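Local coordinates for adenylyltransferase and sulfurtransferase uba4 (Chaetomium thermophilum, PDB 6YUB), which probably adenylates and thiolates a ubiquitin-like sulfur carrier for tRNA thiolation and molybdenum cofactor synthesis, the first step belonging to the ThiF-family part held in this chain, at residues Ala35-Gly41 and Trp125-Cys131; Glu10-Tyr15 and Ile100-Pro104; Lys160-Val166 and Pro249-Thr255; Ala118-Lys123 and Val144-Lys150. All coordinates share one frame; numbering follows the deposited sequence.

Interaction 1. Residues Ala35-Gly41 and Trp125-Cys131; sequences AKVLIIG and WDVILDC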
# COMPACT_ATOMS: atom_id res chain seq x y z
N ALA B 35 -7.14 -6.17 -25.59
CA ALA B 35 -6.53 -4.90 -25.23
C ALA B 35 -5.03 -4.91 -25.51
O ALA B 35 -4.39 -5.96 -25.61
CB ALA B 35 -6.78 -4.58 -23.76
N LYS B 36 -4.47 -3.71 -25.64
CA LYS B 36 -3.04 -3.51 -25.83
C LYS B 36 -2.57 -2.49 -24.80
O LYS B 36 -2.96 -1.32 -24.86
CB LYS B 36 -2.72 -3.02 -27.24
CG LYS B 36 -3.35 -3.84 -28.36
CD LYS B 36 -2.87 -3.34 -29.71
CE LYS B 36 -4.00 -3.33 -30.73
NZ LYS B 36 -3.54 -2.82 -32.06
N VAL B 37 -1.73 -2.93 -23.86
CA VAL B 37 -1.27 -2.09 -22.76
C VAL B 37 0.24 -1.93 -22.87
O VAL B 37 0.96 -2.92 -23.01
CB VAL B 37 -1.67 -2.68 -21.39
CG1 VAL B 37 -1.12 -1.83 -20.26
CG2 VAL B 37 -3.18 -2.81 -21.29
N LEU B 38 0.70 -0.68 -22.79
CA LEU B 38 2.12 -0.35 -22.86
C LEU B 38 2.65 -0.07 -21.46
O LEU B 38 2.03 0.70 -20.71
CB LEU B 38 2.34 0.86 -23.77
CG LEU B 38 3.78 1.31 -23.96
CD1 LEU B 38 4.58 0.25 -24.70
CD2 LEU B 38 3.85 2.65 -24.71
N ILE B 39 3.78 -0.68 -21.13
CA ILE B 39 4.44 -0.48 -19.84
C ILE B 39 5.79 0.16 -20.13
O ILE B 39 6.68 -0.48 -20.71
CB ILE B 39 4.61 -1.79 -19.07
CG1 ILE B 39 3.24 -2.43 -18.81
CG2 ILE B 39 5.34 -1.53 -17.76
CD1 ILE B 39 3.31 -3.79 -18.13
N ILE B 40 5.95 1.42 -19.74
CA ILE B 40 7.17 2.18 -20.00
C ILE B 40 8.01 2.10 -18.73
O ILE B 40 7.72 2.77 -17.73
CB ILE B 40 6.87 3.63 -20.39
CG1 ILE B 40 5.80 3.67 -21.49
CG2 ILE B 40 8.14 4.32 -20.87
CD1 ILE B 40 5.35 5.07 -21.86
N GLY B 41 9.06 1.29 -18.77
CA GLY B 41 9.89 1.06 -17.61
C GLY B 41 9.74 -0.35 -17.07
O GLY B 41 8.62 -0.77 -16.75
N TRP B 125 -0.96 1.79 -28.84
CA TRP B 125 -1.43 1.17 -27.61
C TRP B 125 -2.68 1.85 -27.06
O TRP B 125 -2.92 3.04 -27.28
CB TRP B 125 -0.31 1.18 -26.55
CG TRP B 125 0.93 0.52 -27.07
CD1 TRP B 125 1.99 1.12 -27.68
CD2 TRP B 125 1.23 -0.89 -27.05
NE1 TRP B 125 2.93 0.19 -28.04
CE2 TRP B 125 2.49 -1.05 -27.66
CE3 TRP B 125 0.56 -2.02 -26.57
CZ2 TRP B 125 3.09 -2.30 -27.81
CZ3 TRP B 125 1.15 -3.25 -26.72
CH2 TRP B 125 2.41 -3.39 -27.33
N ASP B 126 -3.49 1.07 -26.35
CA ASP B 126 -4.77 1.53 -25.84
C ASP B 126 -4.65 2.26 -24.51
O ASP B 126 -5.25 3.32 -24.33
CB ASP B 126 -5.74 0.34 -25.69
CG ASP B 126 -5.96 -0.39 -27.00
OD1 ASP B 126 -5.97 0.26 -28.06
OD2 ASP B 126 -6.13 -1.63 -26.96
N VAL B 127 -3.89 1.69 -23.58
CA VAL B 127 -3.68 2.28 -22.26
C VAL B 127 -2.19 2.37 -22.00
O VAL B 127 -1.44 1.42 -22.28
CB VAL B 127 -4.37 1.46 -21.15
CG1 VAL B 127 -4.04 2.03 -19.78
CG2 VAL B 127 -5.87 1.42 -21.38
N ILE B 128 -1.75 3.51 -21.47
CA ILE B 128 -0.34 3.77 -21.24
C ILE B 128 -0.09 3.76 -19.74
O ILE B 128 -0.82 4.41 -18.98
CB ILE B 128 0.11 5.11 -21.85
CG1 ILE B 128 -0.38 5.25 -23.29
CG2 ILE B 128 1.61 5.24 -21.77
CD1 ILE B 128 0.03 4.13 -24.20
N LEU B 129 0.93 3.04 -19.31
CA LEU B 129 1.39 3.06 -17.92
C LEU B 129 2.80 3.63 -17.89
O LEU B 129 3.71 3.10 -18.55
CB LEU B 129 1.36 1.66 -17.31
CG LEU B 129 0.01 1.17 -16.76
CD1 LEU B 129 -1.03 1.12 -17.87
CD2 LEU B 129 0.16 -0.20 -16.11
N ASP B 130 2.98 4.72 -17.16
CA ASP B 130 4.30 5.31 -16.96
C ASP B 130 4.93 4.69 -15.73
O ASP B 130 4.51 4.97 -14.60
CB ASP B 130 4.20 6.83 -16.81
CG ASP B 130 5.40 7.42 -16.08
OD1 ASP B 130 6.55 7.23 -16.56
OD2 ASP B 130 5.21 8.05 -15.02
N CYS B 131 5.91 3.81 -15.94
CA CYS B 131 6.68 3.20 -14.86
C CYS B 131 8.14 3.65 -14.87
O CYS B 131 9.01 2.94 -14.35
CB CYS B 131 6.60 1.68 -14.94
SG CYS B 131 4.90 1.00 -14.98
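L38 lies across the indole of W125, the two side chains crossing at about a right angle. Its CB sits 3.9 Å from the centroid of the W125 five-membered ring, 21° off the ring normal, a CH-pi contact over the face. With CG anti to the backbone N (chi1 -179°), the branch is carried on over the indole, and L38 CD1 reaches W125 NE1 at 3.7 Å, nearer the rim; NE1 donates to the hydroxyl of Y109. K36 brings the aliphatic start of its side chain to the benzo end of the same ring, CB meeting W125 CE3 obliquely at 3.5 Å, before its amine leads away. These residues open a parallel strand pair at the centre of the Rossmann-type sheet of the ThiF family, strand order 3-2-1-4-5, with the crossover point falling between strands 36-40 and 127-130. Before the regular ladder starts, K36 N donates to D126 OD2 (3.0 Å), above the carboxylate plane, and K36 O accepts from D126 N at 2.9 Å and weakly from V127 N. L38 N bonds to V127 O (3.0 Å, 173°), and L129 N to L38 O, I40 N to L129 O and C131 N to I40 O carry the ladder to G41, first glycine of a GxGxxG sequence probably lining the nucleotide site. On the face bearing V37, L226 of helix 208-228 packs against V37 and V127.

Interaction 2. Residues Glu10-Tyr15 and Ile100-Pro104; sequences EEIERY and INPLP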
# COMPACT_ATOMS: atom_id res chain seq x y z
N GLU B 10 -8.49 -23.67 -23.02
CA GLU B 10 -7.37 -23.38 -22.06
C GLU B 10 -7.63 -22.05 -21.34
O GLU B 10 -7.34 -21.87 -20.19
CB GLU B 10 -5.88 -23.39 -22.64
CG GLU B 10 -4.96 -22.15 -22.42
CD GLU B 10 -3.56 -22.38 -21.68
OE1 GLU B 10 -2.52 -22.54 -22.33
OE2 GLU B 10 -3.43 -22.38 -20.44
N GLU B 11 -8.10 -21.07 -22.09
CA GLU B 11 -8.38 -19.71 -21.50
C GLU B 11 -9.55 -19.78 -20.44
O GLU B 11 -9.51 -19.18 -19.42
CB GLU B 11 -8.65 -18.58 -22.54
CG GLU B 11 -7.60 -18.56 -23.66
CD GLU B 11 -7.98 -17.65 -24.85
OE1 GLU B 11 -9.04 -17.85 -25.45
OE2 GLU B 11 -7.25 -16.72 -25.25
N ILE B 12 -10.60 -20.55 -20.72
CA ILE B 12 -11.69 -20.74 -19.76
C ILE B 12 -11.14 -21.24 -18.43
O ILE B 12 -11.48 -20.72 -17.36
CB ILE B 12 -12.74 -21.70 -20.34
CG1 ILE B 12 -13.52 -21.00 -21.46
CG2 ILE B 12 -13.67 -22.19 -19.24
CD1 ILE B 12 -14.29 -21.95 -22.36
N GLU B 13 -10.28 -22.26 -18.47
CA GLU B 13 -9.71 -22.79 -17.24
C GLU B 13 -8.77 -21.79 -16.59
O GLU B 13 -8.80 -21.59 -15.37
CB GLU B 13 -8.97 -24.10 -17.53
CG GLU B 13 -8.10 -24.62 -16.39
CD GLU B 13 -7.47 -25.97 -16.71
OE1 GLU B 13 -7.91 -26.60 -17.69
OE2 GLU B 13 -6.54 -26.40 -15.97
N ARG B 14 -7.92 -21.14 -17.38
CA ARG B 14 -6.91 -20.24 -16.82
C ARG B 14 -7.54 -19.03 -16.16
O ARG B 14 -7.02 -18.55 -15.14
CB ARG B 14 -5.94 -19.81 -17.93
CG ARG B 14 -4.79 -18.93 -17.47
CD ARG B 14 -3.80 -18.67 -18.61
NE ARG B 14 -2.77 -19.70 -18.70
CZ ARG B 14 -1.62 -19.68 -18.03
NH1 ARG B 14 -1.34 -18.67 -17.21
NH2 ARG B 14 -0.75 -20.66 -18.17
N TYR B 15 -8.66 -18.53 -16.68
CA TYR B 15 -9.27 -17.30 -16.20
C TYR B 15 -10.59 -17.53 -15.47
O TYR B 15 -11.32 -16.56 -15.20
CB TYR B 15 -9.51 -16.34 -17.37
CG TYR B 15 -8.27 -16.03 -18.19
CD1 TYR B 15 -7.10 -15.65 -17.57
CD2 TYR B 15 -8.29 -16.15 -19.57
CE1 TYR B 15 -5.96 -15.38 -18.31
CE2 TYR B 15 -7.15 -15.88 -20.32
CZ TYR B 15 -5.99 -15.50 -19.68
OH TYR B 15 -4.86 -15.23 -20.41
N ILE B 100 4.61 -16.88 -16.19
CA ILE B 100 3.31 -16.69 -15.56
C ILE B 100 2.19 -17.08 -16.52
O ILE B 100 1.23 -17.75 -16.14
CB ILE B 100 3.16 -15.23 -15.09
CG1 ILE B 100 4.16 -14.92 -13.98
CG2 ILE B 100 1.72 -14.96 -14.64
CD1 ILE B 100 4.20 -13.45 -13.60
N ASN B 101 2.30 -16.64 -17.77
CA ASN B 101 1.24 -16.80 -18.75
C ASN B 101 1.82 -16.66 -20.15
O ASN B 101 2.18 -15.55 -20.56
CB ASN B 101 0.14 -15.77 -18.51
CG ASN B 101 -1.11 -16.06 -19.31
OD1 ASN B 101 -1.13 -16.95 -20.16
ND2 ASN B 101 -2.17 -15.30 -19.04
N PRO B 102 1.94 -17.76 -20.91
CA PRO B 102 2.49 -17.67 -22.27
C PRO B 102 1.48 -17.32 -23.35
O PRO B 102 1.86 -17.29 -24.53
CB PRO B 102 3.05 -19.09 -22.49
CG PRO B 102 2.10 -19.97 -21.71
CD PRO B 102 1.68 -19.16 -20.50
N LEU B 103 0.23 -17.06 -23.01
CA LEU B 103 -0.79 -16.81 -24.02
C LEU B 103 -0.73 -15.38 -24.56
O LEU B 103 -0.99 -15.16 -25.75
CB LEU B 103 -2.18 -17.11 -23.46
CG LEU B 103 -2.40 -18.53 -22.97
CD1 LEU B 103 -3.86 -18.78 -22.63
CD2 LEU B 103 -1.92 -19.55 -23.99
N PRO B 104 -0.41 -14.37 -23.74
CA PRO B 104 -0.34 -13.00 -24.27
C PRO B 104 0.86 -12.81 -25.18
O PRO B 104 1.86 -13.53 -25.11
CB PRO B 104 -0.22 -12.13 -23.01
CG PRO B 104 -0.60 -13.01 -21.87
CD PRO B 104 -0.22 -14.40 -22.28
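The guanidinium of R14 lies almost parallel to the side-chain amide of N101, the two planes only 13° apart, with N101 OD1 3.2 Å above the guanidinium plane and toward its rim. N101 is the first residue beyond helix 89-100 and forms an Asx turn, OD1 accepting from L103 N, and helix 9-19 packs on this turn, which leads into strand 105-109 of the Rossmann-type fold. The arginine starts with CG anti to the backbone N (chi1 -177°) and bends at chi3, which brings NH1 in plane onto a lone pair of I100 O at 2.9 Å. This carbonyl ends the helix, so the positive charge would probably be favoured there. Two further bonds hold the group: NE makes a salt bridge with E10 OE2 at 3.3 Å, one helical turn back, and NH2 bonds to a polar side chain of the other protein chain in the assembly. Replaced by a leucine, R14 would probably leave I100 O without this donor and the E10 carboxylate without its charged mate. L103 comes from the opposite direction to E10, its CD1 3.6 Å from E10 CG and 3.9 Å from E11 CG. The amide of N101 is fixed at the nitrogen end too, since ND2 reaches A54 O; N101 ND2 also donates to Y15 OH at 3.0 Å and 165°, with the hydroxyl lying in the amide plane.

Interaction 3. Residues Lys160-Val166 and Pro249-Thr255; sequences KSGQLIV and PTLLIYT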
# COMPACT_ATOMS: atom_id res chain seq x y z
N LYS B 160 9.99 9.41 0.80
CA LYS B 160 9.69 8.13 1.42
C LYS B 160 8.30 7.63 1.07
O LYS B 160 7.67 6.93 1.87
CB LYS B 160 9.84 8.24 2.94
CG LYS B 160 8.83 9.19 3.58
CD LYS B 160 9.49 10.08 4.62
CE LYS B 160 8.45 10.92 5.37
NZ LYS B 160 7.74 11.87 4.48
N SER B 161 7.80 7.97 -0.12
CA SER B 161 6.42 7.70 -0.47
C SER B 161 6.31 7.29 -1.93
O SER B 161 7.27 7.37 -2.69
CB SER B 161 5.54 8.94 -0.22
OG SER B 161 5.57 9.81 -1.34
N GLY B 162 5.11 6.84 -2.30
CA GLY B 162 4.79 6.58 -3.68
C GLY B 162 3.52 7.31 -4.07
O GLY B 162 2.76 7.77 -3.22
N GLN B 163 3.29 7.41 -5.38
CA GLN B 163 2.15 8.15 -5.89
C GLN B 163 1.55 7.42 -7.09
O GLN B 163 2.23 6.67 -7.78
CB GLN B 163 2.55 9.57 -6.31
CG GLN B 163 3.17 10.39 -5.19
CD GLN B 163 3.42 11.83 -5.58
OE1 GLN B 163 3.71 12.68 -4.74
NE2 GLN B 163 3.30 12.11 -6.88
N LEU B 164 0.27 7.67 -7.32
CA LEU B 164 -0.44 7.08 -8.46
C LEU B 164 -1.60 7.98 -8.84
O LEU B 164 -2.27 8.55 -7.97
CB LEU B 164 -0.95 5.67 -8.12
CG LEU B 164 -1.85 5.02 -9.17
CD1 LEU B 164 -1.40 3.59 -9.43
CD2 LEU B 164 -3.29 5.03 -8.69
N ILE B 165 -1.83 8.12 -10.14
CA ILE B 165 -2.94 8.93 -10.63
C ILE B 165 -3.28 8.49 -12.05
O ILE B 165 -2.39 8.16 -12.84
CB ILE B 165 -2.59 10.44 -10.57
CG1 ILE B 165 -3.82 11.27 -10.93
CG2 ILE B 165 -1.44 10.76 -11.51
CD1 ILE B 165 -3.75 12.70 -10.42
N VAL B 166 -4.57 8.50 -12.36
CA VAL B 166 -5.08 8.23 -13.70
C VAL B 166 -5.37 9.56 -14.37
O VAL B 166 -6.07 10.42 -13.81
CB VAL B 166 -6.33 7.35 -13.65
CG1 VAL B 166 -6.84 7.04 -15.06
CG2 VAL B 166 -6.05 6.07 -12.89
N PRO B 249 -9.77 13.14 -10.97
CA PRO B 249 -9.19 11.92 -10.41
C PRO B 249 -8.57 12.16 -9.04
O PRO B 249 -8.37 13.29 -8.60
CB PRO B 249 -8.13 11.53 -11.44
CG PRO B 249 -7.68 12.86 -12.01
CD PRO B 249 -8.90 13.76 -11.99
N THR B 250 -8.27 11.06 -8.37
CA THR B 250 -7.63 11.07 -7.06
C THR B 250 -6.13 10.90 -7.21
O THR B 250 -5.67 10.07 -8.00
CB THR B 250 -8.20 9.96 -6.17
OG1 THR B 250 -9.59 10.19 -5.93
CG2 THR B 250 -7.45 9.90 -4.85
N LEU B 251 -5.37 11.69 -6.46
CA LEU B 251 -3.93 11.50 -6.34
C LEU B 251 -3.67 10.64 -5.11
O LEU B 251 -3.83 11.11 -3.97
CB LEU B 251 -3.20 12.83 -6.24
CG LEU B 251 -1.71 12.73 -5.93
CD1 LEU B 251 -0.97 11.94 -7.02
CD2 LEU B 251 -1.09 14.11 -5.76
N LEU B 252 -3.29 9.39 -5.32
CA LEU B 252 -3.00 8.47 -4.22
C LEU B 252 -1.56 8.67 -3.78
O LEU B 252 -0.64 8.65 -4.61
CB LEU B 252 -3.23 7.02 -4.64
CG LEU B 252 -3.11 5.99 -3.52
CD1 LEU B 252 -4.24 6.15 -2.52
CD2 LEU B 252 -3.09 4.58 -4.08
N ILE B 253 -1.36 8.87 -2.48
CA ILE B 253 -0.04 9.04 -1.90
C ILE B 253 0.10 8.06 -0.75
O ILE B 253 -0.65 8.13 0.23
CB ILE B 253 0.20 10.48 -1.41
CG1 ILE B 253 0.01 11.47 -2.56
CG2 ILE B 253 1.59 10.62 -0.80
CD1 ILE B 253 0.25 12.91 -2.19
N TYR B 254 1.05 7.14 -0.86
CA TYR B 254 1.34 6.17 0.19
C TYR B 254 2.68 6.51 0.83
O TYR B 254 3.71 6.48 0.16
CB TYR B 254 1.36 4.74 -0.37
CG TYR B 254 1.79 3.72 0.66
CD1 TYR B 254 1.20 3.68 1.91
CD2 TYR B 254 2.80 2.81 0.38
CE1 TYR B 254 1.59 2.76 2.86
CE2 TYR B 254 3.20 1.88 1.32
CZ TYR B 254 2.60 1.86 2.55
OH TYR B 254 2.99 0.94 3.50
N THR B 255 2.65 6.83 2.12
CA THR B 255 3.85 7.18 2.86
C THR B 255 4.28 5.99 3.71
O THR B 255 3.47 5.40 4.42
CB THR B 255 3.59 8.41 3.75
OG1 THR B 255 3.15 9.50 2.94
CG2 THR B 255 4.86 8.80 4.49
O HOH W 1 -6.29 8.39 -10.12
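G162 and Y254 face each other as a hydrogen-bonded antiparallel pair, G162 N giving to Y254 O at 2.9 Å and Y254 N returning to G162 O at 3.0 Å. Two residues on, L164 N to L252 O and L252 N to L164 O close the next such pair, both at 3.0 Å. Between them Q163 and I253 form a non-hydrogen-bonded pair, and two of the carbonyls already bonded serve again: L252 O also receives the CA-H of Q163 (3.1 Å from Q163 CA), and G162 O that of I253. The backbones of Q163 and I165 turn to A156 and S154, and that of L251 to L270, so polar groups facing outward are taken up by strands 152-158 and 267-271. At the P249 end the strands part, and one water replaces a direct bond: it accepts from V166 N and donates to T250 O, each at 2.8 Å. I165, with CG1 anti to its backbone N (chi1 -173°), lays that carbon 3.7 Å from T250 O and carries CD1 on toward the P249 ring. S161 OG is bound to V158 O. The strands belong to the antiparallel half of the mixed sheet, beyond the parallel Rossmann-type strands. On the face of L164, L252 and Y254, L164 meets helix 208-228, Y254 stacks on F267, and the other protein chain of the assembly packs on all three. Direct polar cohesion between the strands thus comes from main-chain bonds and a bridging water, beside modest apolar contacts such as I165 with P249 and L251.

Interaction 4. Residues Ala118-Lys123 and Val144-Lys150; sequences AAQIIK and VCVLLGK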
# COMPACT_ATOMS: atom_id res chain seq x y z
N ALA B 118 8.96 9.03 -28.71
CA ALA B 118 7.83 8.79 -27.82
C ALA B 118 6.57 8.48 -28.61
O ALA B 118 5.86 7.51 -28.33
CB ALA B 118 7.62 9.99 -26.90
N ALA B 119 6.27 9.30 -29.63
CA ALA B 119 5.04 9.13 -30.38
C ALA B 119 5.02 7.80 -31.12
O ALA B 119 3.99 7.12 -31.19
CB ALA B 119 4.85 10.29 -31.36
N GLN B 120 6.17 7.39 -31.69
CA GLN B 120 6.23 6.11 -32.37
C GLN B 120 5.90 4.96 -31.42
O GLN B 120 5.18 4.03 -31.79
CB GLN B 120 7.62 5.89 -32.98
CG GLN B 120 8.04 6.96 -33.96
CD GLN B 120 9.54 6.97 -34.18
OE1 GLN B 120 10.21 7.97 -33.92
NE2 GLN B 120 10.08 5.85 -34.66
N ILE B 121 6.42 5.02 -30.19
CA ILE B 121 6.24 3.93 -29.24
C ILE B 121 4.80 3.89 -28.74
O ILE B 121 4.21 2.81 -28.63
CB ILE B 121 7.24 4.08 -28.08
CG1 ILE B 121 8.66 3.80 -28.58
CG2 ILE B 121 6.86 3.15 -26.93
CD1 ILE B 121 9.75 4.02 -27.54
N ILE B 122 4.23 5.06 -28.44
CA ILE B 122 2.96 5.12 -27.73
C ILE B 122 1.77 4.91 -28.66
O ILE B 122 0.75 4.33 -28.24
CB ILE B 122 2.86 6.47 -26.99
CG1 ILE B 122 3.76 6.45 -25.75
CG2 ILE B 122 1.42 6.79 -26.64
CD1 ILE B 122 3.95 7.81 -25.10
N LYS B 123 1.86 5.35 -29.91
CA LYS B 123 0.69 5.42 -30.77
C LYS B 123 -0.10 4.12 -30.87
O LYS B 123 -1.34 4.19 -30.90
CB LYS B 123 1.12 5.88 -32.17
CG LYS B 123 -0.00 6.47 -33.01
CD LYS B 123 0.40 6.66 -34.48
CE LYS B 123 1.75 7.35 -34.62
NZ LYS B 123 2.04 7.75 -36.02
N VAL B 144 2.55 13.55 -24.69
CA VAL B 144 2.27 12.71 -25.85
C VAL B 144 0.91 12.04 -25.72
O VAL B 144 0.15 11.92 -26.69
CB VAL B 144 3.40 11.67 -26.04
CG1 VAL B 144 3.03 10.65 -27.10
CG2 VAL B 144 4.70 12.37 -26.39
N CYS B 145 0.56 11.59 -24.51
CA CYS B 145 -0.75 10.99 -24.30
C CYS B 145 -1.86 11.99 -24.60
O CYS B 145 -2.89 11.63 -25.20
CB CYS B 145 -0.87 10.48 -22.86
SG CYS B 145 0.05 8.95 -22.59
N VAL B 146 -1.69 13.25 -24.19
CA VAL B 146 -2.68 14.27 -24.51
C VAL B 146 -2.80 14.43 -26.02
O VAL B 146 -3.91 14.50 -26.56
CB VAL B 146 -2.31 15.60 -23.82
CG1 VAL B 146 -3.03 16.76 -24.48
CG2 VAL B 146 -2.63 15.52 -22.34
N LEU B 147 -1.67 14.49 -26.72
CA LEU B 147 -1.71 14.77 -28.15
C LEU B 147 -2.25 13.58 -28.95
O LEU B 147 -2.92 13.78 -29.97
CB LEU B 147 -0.32 15.15 -28.65
CG LEU B 147 0.26 16.46 -28.13
CD1 LEU B 147 1.67 16.67 -28.67
CD2 LEU B 147 -0.62 17.64 -28.49
N LEU B 148 -1.98 12.35 -28.50
CA LEU B 148 -2.44 11.17 -29.20
C LEU B 148 -3.71 10.58 -28.60
O LEU B 148 -4.14 9.50 -29.03
CB LEU B 148 -1.33 10.10 -29.22
CG LEU B 148 -0.07 10.47 -30.01
CD1 LEU B 148 0.97 9.36 -29.91
CD2 LEU B 148 -0.40 10.76 -31.47
N GLY B 149 -4.32 11.26 -27.64
CA GLY B 149 -5.58 10.81 -27.07
C GLY B 149 -5.50 9.46 -26.38
O GLY B 149 -6.23 8.53 -26.76
N LYS B 150 -4.65 9.34 -25.37
CA LYS B 150 -4.46 8.09 -24.66
C LYS B 150 -4.72 8.28 -23.17
O LYS B 150 -4.35 9.32 -22.61
CB LYS B 150 -3.03 7.55 -24.84
CG LYS B 150 -2.59 7.43 -26.29
CD LYS B 150 -3.13 6.16 -26.93
CE LYS B 150 -3.05 6.24 -28.45
NZ LYS B 150 -2.97 4.91 -29.09
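V144 divides its two methyls between residues one turn apart in helix 118-122: CG1, anti to the backbone N (chi1 171°), meets I122 CD1 at 3.6 Å, while CG2 meets A118 CB at 3.8 Å. The helices cross at -64°, their axes 10.4 Å apart, on the face of the Rossmann-type sheet that carries L38 and I128; one precedes strand 127-130 and the other follows it. C145 turns to that sheet, packing on I128. L148 then pushes CD1 against A119 CB, I122 CG2 and the CA of K123, 4.0 Å away at the last. G149, with positive phi, is the first residue to leave helical angles, in a Schellman motif, K150 N bonding to C145 O at 2.9 Å. The reversal sends K150 back across I122, CG 4.1 Å from I122 CG2, and its NZ to K123 O, above the carbonyl plane; the modelled separation is unusually short, so its exact length is doubtful. NZ also bonds to W125 O. With a methionine in its place, the K123 and W125 carbonyls would probably both lose their shared donor, leaving the turn between them less firmly held. Apolar packing thus joins the helices, while one ammonium group probably links the chain after one helix to the carbonyls after the other.

Overall arrangement
Interactions 1 and 4 form one continuous block, their centres 11 Å apart: K150 NZ lies 2.6 Å from W125 O, a probable hydrogen bond, and L38 CD2 packs on I121 CG2 at 3.8 Å. Interaction 3 extends the same sheet, its centre 18 Å from that of interaction 1, with strand 152-158 between. Interaction 2 stands at the opposite flank of the domain, about 31 Å from interaction 3 between centres and away from the annotated sites. G41 of interaction 1 lies about 4 Å from the side chain of D65, a predicted ATP-binding residue. The zinc bound by C184, C187, C279 and C282 is about 11 Å from the side chain of P249 and about 13 Å from that of V144.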